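Local coordinates for protein type III secretion T3S chaperone (Chlamydia trachomatis, PDB 3K29) that is probably a YscO-like chaperone of the type III secretion apparatus, built as a long helical hairpin and able to bind copies of itself, at residues K15-V18 against D19-E22; Y53-K56 against I57-R61; I73-M76 against K77-K81; R118-E121 against E122-R126. All blocks are in the same frame, centred on the assembly; numbering follows the deposited sequence. Where two conformers were deposited one is given.

The chain folds into two long helices, 8-66 and 70-160, joined by a short turn and laid against each other as an antiparallel hairpin. Contacts 1 and 2 follow each other on helix 8-66, contacts 3 and 4 on helix 70-160. The pairing is crosswise: contacts 2 and 3 flank the turn with centres about 10 Å apart, contacts 1 and 4 meet far down the hairpin, about 11 Å between centres. Contacts 1 and 2 are about 57 Å apart, centre to centre, contacts 3 and 4 about 68 Å. The arms are thus joined near the turn, through Y53, L60 and I80, and far from it, through the E22-R119 salt bridge, consistent with a long coiled-coil-like rod.

Contact 1. Residues K15-V18 against D19-E22; sequences KDRV and DRAE
R17 and R20 both set CG beside the backbone N (chi1 -66° and -62°) and then bend at chi3, in opposite senses, which brings the two guanidinium groups to one flank of the helix. R20 NH2 comes to 3.7 Å from R17 CG and lies at the edge of the R17 guanidinium, the two planes turned 40° apart. R17 NE and R20 NH2 do not touch; a water sits between them, accepting from R17 NE at 2.9 Å and from R20 NH2 at 2.7 Å, in the plane of the R17 group. R17 NH1 also has a long, weak ion pair with E121. On its way out the R20 chain passes over the D16 carbonyl, with CG 3.3 Å from D16 O, and NH1 ends 3.9 Å from D16 CB. Helix 8-66 runs unbroken through 15-22, and its i to i+4 bonds include D19 N to K15 O and E22 N to V18 O. On another flank, one turn apart, V18 and E22 make a looser pair, V18 CG1 standing 4.0 Å from E22 OE2. The V18-E22 flank faces helix 70-160 of the hairpin: V18 packs on R118 and R119, and E22 OE2 forms a salt bridge with R119 NH1. The region falls largely in a predicted coiled coil. Two arginines thus share a single water acceptor, which would partly screen their like charges, whereas the E22 carboxylate is committed to the partner helix.

Contact 2. Residues Y53-K56 against I57-R61; sequences YMQK and IRQLR
Y53 presents one ring face to I57, whose CD1 methyl stands 3.7 Å from the ring centroid and 9° off the ring normal, a nearly centred CH-pi contact one helical turn on. The ring gets there because its CG is anti to the backbone N (chi1 -177°), while I57 runs its CG1 branch back toward Y53, with CG1 3.2 Å from Y53 O. M54, a selenomethionine, contributes mainly through its carbonyl, which takes the N-H of R58; the extended R58 chain starts out over the same oxygen, CG lying 3.6 Å from M54 O. These are i to i+4 relations within helix 8-66, the first arm of an antiparallel helical hairpin, here close to the turn into helix 70-160. The Y53 side chain also packs on I80, V83, A84 and L87 of that second helix, so the tyrosine belongs to the interface between the arms. Q55 meets Q59 one turn later: Q59 N bonds to Q55 O, and the amide NE2 of Q59 comes to 3.8 Å from Q55 CB. K56 curls toward the next turn, bent at chi2 and chi3 (chi3 -89°), and crosses the Q59 side chain. That curl delivers K56 NZ to Q59 OE1 at 2.6 Å, a short hydrogen bond made in the carbonyl plane of the amide. K56 O itself accepts from L60 N at 3.0 Å.

Contact 3. Residues I73-M76 against K77-K81; sequences ILKM and KAYIK
The backbone of 73-81 is continuous helix, with K77 N to I73 O and I80 N to M76 O as regular i to i+4 bonds, while K75 O takes two weak ones, from A78 N and Y79 N, each at 3.3 Å. The segment lies near the start of the second arm, helix 70-160, of the antiparallel hairpin, just after the turn. K75 and Y79 extend outward together. The lysine, with CG anti to the backbone N (chi1 -173°) and the rest extended, follows the tyrosine: in the Y79 conformer given, K75 CG is 3.7 Å from Y79 CE2, and K75 CE reaches Y79 OH at 3.6 Å. M76, a selenomethionine, arrives differently. In the conformers given, bends at chi2 and chi3 carry its methyl to the ring edge, in the ring plane, where M76 CE lies 3.7 Å from Y79 CD2; both residues were modelled in two copies, so this contact is tentative. Toward helix 8-66 the character changes: I73 packs on L64, and I80 on K56 and L60, which makes these isoleucines part of the seam between the arms. I80 also folds its CG1 branch back over the preceding turn, with CG1 3.4 Å from M76 O. I73 and K77 run alongside each other, K77 CD touching the CG2 methyl of I73 at 3.5 Å.

Contact 4. Residues R118-E121 against E122-R126; sequences RRKE and EEKTR
E122 closes up on R118 through the backbone, its N bonded to R118 O at 2.9 Å and its CB resting 3.3 Å from the same oxygen. This is the compact part of the contact: successive i to i+4 bonds of helix 70-160, continued by K124 N to K120 O and T125 N to E121 O, with CB of E123 against R119 O. Beyond the beta carbons the two segments part. K120 and K124 run out on the exposed flank, and their NZ atoms stay 4.3 Å apart without bonding. E121 and E123 instead pair within their own segments. R118 grips E121 side-on, NE to OE1 at 2.8 Å and NH2 to OE2 at 3.0 Å, both carboxylate oxygens being met on the syn side. E123 takes R126 NE on OE2, again at 2.8 Å, but from above the carboxylate plane (49° out of it). R118 and R126 each have a second acid through NH1, E114 and E130 respectively, while the partner of R119 is E22 of helix 8-66. The positive charges of R118 and R126 would thus each be partly offset by two acids of their own helix, three or four residues away.

Contact 1. Residues K15-V18 against D19-E22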
# COMPACT_ATOMS: atom_id res chain seq x y z
N LYS A 15 11.09 5.69 13.39
CA LYS A 15 11.84 5.20 12.24
C LYS A 15 11.45 3.74 11.96
O LYS A 15 11.16 3.39 10.81
CB LYS A 15 13.34 5.37 12.46
CG LYS A 15 13.77 6.84 12.40
CD LYS A 15 15.25 7.07 12.77
CE LYS A 15 15.63 8.50 12.41
NZ LYS A 15 17.09 8.82 12.38
N ASP A 16 11.39 2.92 13.01
CA ASP A 16 10.96 1.53 12.88
C ASP A 16 9.55 1.38 12.31
O ASP A 16 9.31 0.47 11.52
CB ASP A 16 11.08 0.78 14.20
CG ASP A 16 12.53 0.48 14.58
OD1 ASP A 16 13.44 0.68 13.72
OD2 ASP A 16 12.76 0.02 15.72
N ARG A 17 8.65 2.28 12.70
CA ARG A 17 7.25 2.24 12.30
C ARG A 17 7.08 2.55 10.83
O ARG A 17 6.18 1.99 10.19
CB ARG A 17 6.40 3.19 13.14
CG ARG A 17 6.30 2.79 14.57
CD ARG A 17 5.11 3.46 15.23
NE ARG A 17 3.87 2.78 14.88
CZ ARG A 17 2.68 3.38 14.86
NH1 ARG A 17 2.57 4.67 15.16
NH2 ARG A 17 1.59 2.70 14.55
N VAL A 18 7.89 3.49 10.33
CA VAL A 18 8.05 3.74 8.89
C VAL A 18 8.58 2.49 8.14
O VAL A 18 7.98 2.07 7.14
CB VAL A 18 8.86 5.01 8.61
CG1 VAL A 18 9.21 5.14 7.12
CG2 VAL A 18 8.07 6.23 9.10
N ASP A 19 9.67 1.89 8.63
CA ASP A 19 10.16 0.62 8.05
C ASP A 19 9.03 -0.38 7.93
O ASP A 19 8.82 -0.93 6.85
CB ASP A 19 11.32 0.01 8.85
CG ASP A 19 12.59 0.81 8.73
OD1 ASP A 19 12.53 1.89 8.10
OD2 ASP A 19 13.65 0.39 9.28
N ARG A 20 8.32 -0.61 9.03
CA ARG A 20 7.23 -1.60 9.07
C ARG A 20 6.11 -1.30 8.08
O ARG A 20 5.60 -2.21 7.44
CB ARG A 20 6.67 -1.82 10.50
CG ARG A 20 7.73 -2.37 11.46
CD ARG A 20 7.17 -3.09 12.67
NE ARG A 20 6.43 -2.20 13.54
CZ ARG A 20 6.94 -1.57 14.60
NH1 ARG A 20 8.21 -1.74 14.95
NH2 ARG A 20 6.16 -0.79 15.31
N ALA A 21 5.76 -0.02 7.95
CA ALA A 21 4.67 0.41 7.07
C ALA A 21 5.04 0.30 5.60
O ALA A 21 4.19 0.03 4.76
CB ALA A 21 4.25 1.86 7.40
N GLU A 22 6.32 0.54 5.28
CA GLU A 22 6.83 0.32 3.93
C GLU A 22 6.71 -1.15 3.53
O GLU A 22 6.29 -1.48 2.42
CB GLU A 22 8.31 0.77 3.85
CG GLU A 22 8.49 2.26 3.66
CD GLU A 22 9.93 2.71 3.79
OE1 GLU A 22 10.77 1.92 4.27
OE2 GLU A 22 10.23 3.87 3.42
O HOH W 1 3.93 -0.02 13.97

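Contact 2. Residues Y53-K56 against I57-R61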
# COMPACT_ATOMS: atom_id res chain seq x y z
N TYR A 53 -19.55 -21.10 -26.61
CA TYR A 53 -20.97 -20.71 -26.81
C TYR A 53 -21.07 -20.10 -28.19
O TYR A 53 -21.94 -20.44 -29.01
CB TYR A 53 -21.35 -19.71 -25.71
CG TYR A 53 -22.77 -19.23 -25.65
CD1 TYR A 53 -23.85 -20.11 -25.60
CD2 TYR A 53 -23.02 -17.88 -25.50
CE1 TYR A 53 -25.16 -19.62 -25.48
CE2 TYR A 53 -24.30 -17.38 -25.40
CZ TYR A 53 -25.37 -18.25 -25.41
OH TYR A 53 -26.62 -17.71 -25.31
N MSE A 54 -20.14 -19.20 -28.45
CA MSE A 54 -20.06 -18.55 -29.76
C MSE A 54 -19.90 -19.56 -30.89
O MSE A 54 -20.60 -19.50 -31.88
CB MSE A 54 -18.97 -17.47 -29.73
CG MSE A 54 -19.31 -16.34 -28.76
SE MSE A 54 -18.28 -14.65 -28.77
CE MSE A 54 -19.48 -13.61 -29.91
N GLN A 55 -18.99 -20.52 -30.74
CA GLN A 55 -18.83 -21.60 -31.76
C GLN A 55 -20.14 -22.33 -32.02
O GLN A 55 -20.45 -22.59 -33.17
CB GLN A 55 -17.85 -22.68 -31.29
CG GLN A 55 -16.38 -22.34 -31.43
CD GLN A 55 -15.42 -23.27 -30.59
OE1 GLN A 55 -14.31 -22.86 -30.27
NE2 GLN A 55 -15.85 -24.52 -30.26
N LYS A 56 -20.88 -22.71 -30.95
CA LYS A 56 -22.17 -23.40 -31.10
C LYS A 56 -23.18 -22.52 -31.85
O LYS A 56 -23.92 -23.00 -32.71
CB LYS A 56 -22.79 -23.78 -29.71
CG LYS A 56 -21.94 -24.77 -28.79
CD LYS A 56 -21.21 -25.80 -29.61
CE LYS A 56 -22.08 -27.03 -29.83
NZ LYS A 56 -21.61 -27.79 -31.01
N ILE A 57 -23.26 -21.25 -31.48
CA ILE A 57 -24.23 -20.36 -32.14
C ILE A 57 -23.89 -20.26 -33.64
O ILE A 57 -24.79 -20.32 -34.50
CB ILE A 57 -24.15 -19.00 -31.46
CG1 ILE A 57 -24.69 -19.12 -30.02
CG2 ILE A 57 -25.01 -17.89 -32.18
CD1 ILE A 57 -24.25 -17.93 -29.15
N ARG A 58 -22.60 -20.11 -33.94
CA ARG A 58 -22.16 -19.94 -35.36
C ARG A 58 -22.39 -21.20 -36.10
O ARG A 58 -22.79 -21.17 -37.24
CB ARG A 58 -20.69 -19.54 -35.45
CG ARG A 58 -20.42 -18.09 -35.18
CD ARG A 58 -18.88 -17.71 -35.15
NE ARG A 58 -18.68 -16.40 -34.49
CZ ARG A 58 -19.06 -15.25 -35.05
NH1 ARG A 58 -19.62 -15.29 -36.26
NH2 ARG A 58 -18.92 -14.10 -34.42
N GLN A 59 -22.20 -22.35 -35.44
CA GLN A 59 -22.41 -23.62 -36.12
C GLN A 59 -23.89 -23.75 -36.48
O GLN A 59 -24.23 -24.22 -37.55
CB GLN A 59 -21.97 -24.80 -35.19
CG GLN A 59 -20.44 -25.07 -35.16
CD GLN A 59 -19.96 -25.77 -33.81
OE1 GLN A 59 -20.76 -26.38 -33.07
NE2 GLN A 59 -18.68 -25.65 -33.52
N LEU A 60 -24.78 -23.35 -35.55
CA LEU A 60 -26.23 -23.40 -35.87
C LEU A 60 -26.58 -22.39 -36.99
O LEU A 60 -27.38 -22.71 -37.86
CB LEU A 60 -27.10 -23.11 -34.63
CG LEU A 60 -28.61 -22.92 -34.91
CD1 LEU A 60 -29.20 -24.15 -35.61
CD2 LEU A 60 -29.33 -22.75 -33.55
N ARG A 61 -26.01 -21.20 -36.91
CA ARG A 61 -26.25 -20.15 -37.90
C ARG A 61 -25.86 -20.61 -39.33
O ARG A 61 -26.59 -20.39 -40.32
CB ARG A 61 -25.50 -18.89 -37.46
CG ARG A 61 -26.39 -17.71 -37.51
CD ARG A 61 -26.01 -16.80 -38.69
NE ARG A 61 -24.63 -16.35 -38.48
CZ ARG A 61 -24.25 -15.22 -37.87
NH1 ARG A 61 -25.15 -14.33 -37.42
NH2 ARG A 61 -22.95 -14.96 -37.75

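Contact 3. Residues I73-M76 against K77-K81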
# COMPACT_ATOMS: atom_id res chain seq x y z
N ILE A 73 -32.71 -28.10 -35.59
CA ILE A 73 -32.72 -26.78 -34.93
C ILE A 73 -33.00 -26.99 -33.40
O ILE A 73 -32.27 -26.46 -32.52
CB ILE A 73 -33.75 -25.78 -35.54
CG1 ILE A 73 -33.36 -25.33 -36.98
CG2 ILE A 73 -33.86 -24.51 -34.68
CD1 ILE A 73 -34.57 -24.70 -37.78
N LEU A 74 -34.03 -27.78 -33.10
CA LEU A 74 -34.39 -27.98 -31.69
C LEU A 74 -33.23 -28.59 -30.90
O LEU A 74 -32.85 -28.15 -29.80
CB LEU A 74 -35.63 -28.84 -31.62
CG LEU A 74 -36.90 -28.03 -31.32
CD1 LEU A 74 -38.02 -28.49 -32.27
CD2 LEU A 74 -37.29 -28.23 -29.84
N LYS A 75 -32.60 -29.59 -31.48
CA LYS A 75 -31.45 -30.18 -30.79
C LYS A 75 -30.24 -29.23 -30.56
O LYS A 75 -29.61 -29.22 -29.49
CB LYS A 75 -30.98 -31.39 -31.56
CG LYS A 75 -29.88 -32.14 -30.78
CD LYS A 75 -29.28 -33.28 -31.64
CE LYS A 75 -28.49 -34.29 -30.79
NZ LYS A 75 -28.19 -35.44 -31.68
N MSE A 76 -29.88 -28.45 -31.56
CA MSE A 76 -28.77 -27.50 -31.41
C MSE A 76 -29.12 -26.43 -30.40
O MSE A 76 -28.28 -26.06 -29.60
CB MSE A 76 -28.44 -26.80 -32.75
CG MSE A 76 -27.98 -27.76 -33.83
SE MSE A 76 -26.36 -28.71 -33.37
CE MSE A 76 -27.07 -30.27 -32.36
N LYS A 77 -30.37 -25.94 -30.45
CA LYS A 77 -30.82 -24.91 -29.50
C LYS A 77 -30.82 -25.44 -28.08
O LYS A 77 -30.52 -24.70 -27.10
CB LYS A 77 -32.25 -24.42 -29.82
CG LYS A 77 -32.28 -23.49 -31.04
CD LYS A 77 -33.70 -23.16 -31.43
CE LYS A 77 -34.39 -22.23 -30.42
NZ LYS A 77 -33.59 -21.02 -30.14
N ALA A 78 -31.10 -26.73 -27.95
CA ALA A 78 -31.17 -27.30 -26.54
C ALA A 78 -29.79 -27.27 -25.89
O ALA A 78 -29.61 -26.86 -24.75
CB ALA A 78 -31.69 -28.76 -26.59
N TYR A 79 -28.79 -27.67 -26.66
CA TYR A 79 -27.38 -27.62 -26.27
C TYR A 79 -26.92 -26.16 -26.01
O TYR A 79 -26.21 -25.89 -25.05
CB TYR A 79 -26.48 -28.26 -27.35
CG TYR A 79 -26.51 -29.79 -27.47
CD1 TYR A 79 -26.17 -30.60 -26.41
CD2 TYR A 79 -26.77 -30.41 -28.69
CE1 TYR A 79 -26.18 -31.98 -26.52
CE2 TYR A 79 -26.76 -31.79 -28.82
CZ TYR A 79 -26.47 -32.56 -27.72
OH TYR A 79 -26.46 -33.93 -27.84
N ILE A 80 -27.30 -25.24 -26.91
CA ILE A 80 -26.96 -23.82 -26.72
C ILE A 80 -27.47 -23.28 -25.38
O ILE A 80 -26.74 -22.61 -24.65
CB ILE A 80 -27.41 -22.94 -27.90
CG1 ILE A 80 -26.50 -23.24 -29.10
CG2 ILE A 80 -27.43 -21.46 -27.49
CD1 ILE A 80 -27.12 -22.82 -30.47
N LYS A 81 -28.71 -23.63 -25.02
CA LYS A 81 -29.24 -23.22 -23.71
C LYS A 81 -28.42 -23.70 -22.56
O LYS A 81 -28.24 -22.95 -21.60
CB LYS A 81 -30.75 -23.51 -23.55
CG LYS A 81 -31.50 -22.40 -24.34
CD LYS A 81 -32.92 -22.74 -24.72
CE LYS A 81 -33.44 -21.75 -25.76
NZ LYS A 81 -34.66 -22.29 -26.38

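Contact 4. Residues R118-E121 against E122-R126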
# COMPACT_ATOMS: atom_id res chain seq x y z
N ARG A 118 2.82 7.54 9.16
CA ARG A 118 4.05 7.20 9.89
C ARG A 118 5.17 8.16 9.60
O ARG A 118 5.95 8.51 10.50
CB ARG A 118 4.50 5.75 9.63
CG ARG A 118 3.49 4.71 10.04
CD ARG A 118 3.14 4.72 11.55
NE ARG A 118 2.05 5.64 11.91
CZ ARG A 118 0.75 5.47 11.61
NH1 ARG A 118 0.32 4.41 10.92
NH2 ARG A 118 -0.14 6.38 11.99
N ARG A 119 5.26 8.60 8.35
CA ARG A 119 6.34 9.44 7.90
C ARG A 119 6.17 10.88 8.41
O ARG A 119 7.15 11.53 8.76
CB ARG A 119 6.44 9.37 6.37
CG ARG A 119 6.90 7.99 5.90
CD ARG A 119 7.87 8.05 4.74
NE ARG A 119 7.22 7.69 3.49
CZ ARG A 119 7.64 6.76 2.62
NH1 ARG A 119 8.74 6.06 2.86
NH2 ARG A 119 6.95 6.54 1.51
N LYS A 120 4.92 11.37 8.41
CA LYS A 120 4.52 12.64 9.01
C LYS A 120 4.90 12.68 10.50
O LYS A 120 5.58 13.60 10.95
CB LYS A 120 3.01 12.80 8.83
CG LYS A 120 2.41 14.12 9.22
CD LYS A 120 0.91 14.02 8.99
CE LYS A 120 0.13 14.64 10.14
NZ LYS A 120 0.07 16.15 10.08
N GLU A 121 4.50 11.65 11.24
CA GLU A 121 4.81 11.56 12.67
C GLU A 121 6.31 11.50 12.93
O GLU A 121 6.81 12.21 13.80
CB GLU A 121 4.15 10.35 13.32
CG GLU A 121 2.63 10.39 13.37
CD GLU A 121 1.98 9.02 13.24
OE1 GLU A 121 2.68 7.96 13.31
OE2 GLU A 121 0.74 9.00 13.05
N GLU A 122 7.02 10.66 12.20
CA GLU A 122 8.46 10.54 12.36
C GLU A 122 9.12 11.90 12.09
O GLU A 122 10.03 12.33 12.82
CB GLU A 122 9.02 9.46 11.42
CG GLU A 122 10.54 9.17 11.58
CD GLU A 122 11.47 10.20 10.91
OE1 GLU A 122 11.10 10.80 9.86
OE2 GLU A 122 12.58 10.41 11.45
N GLU A 123 8.65 12.58 11.05
CA GLU A 123 9.21 13.87 10.73
C GLU A 123 8.92 14.94 11.79
O GLU A 123 9.76 15.79 12.06
CB GLU A 123 8.75 14.34 9.36
CG GLU A 123 9.36 15.67 8.97
CD GLU A 123 10.83 15.55 8.57
OE1 GLU A 123 11.30 16.48 7.90
OE2 GLU A 123 11.51 14.54 8.90
N LYS A 124 7.72 14.93 12.37
CA LYS A 124 7.45 15.81 13.51
C LYS A 124 8.49 15.60 14.64
O LYS A 124 9.04 16.57 15.14
CB LYS A 124 6.02 15.61 14.03
CG LYS A 124 5.57 16.62 15.12
CD LYS A 124 4.05 16.50 15.40
CE LYS A 124 3.22 17.26 14.36
NZ LYS A 124 2.02 16.51 13.88
N THR A 125 8.76 14.34 15.01
CA THR A 125 9.78 14.03 16.02
C THR A 125 11.20 14.41 15.60
O THR A 125 11.94 14.94 16.42
CB THR A 125 9.71 12.56 16.52
OG1 THR A 125 8.39 12.31 16.99
CG2 THR A 125 10.76 12.28 17.68
N ARG A 126 11.55 14.15 14.33
CA ARG A 126 12.86 14.53 13.81
C ARG A 126 13.04 16.06 13.94
O ARG A 126 14.08 16.55 14.39
CB ARG A 126 13.03 14.04 12.36
CG ARG A 126 14.48 14.07 11.84
CD ARG A 126 14.56 14.40 10.35
NE ARG A 126 13.86 15.65 10.03
CZ ARG A 126 14.35 16.88 10.20
NH1 ARG A 126 15.59 17.05 10.67
NH2 ARG A 126 13.61 17.94 9.90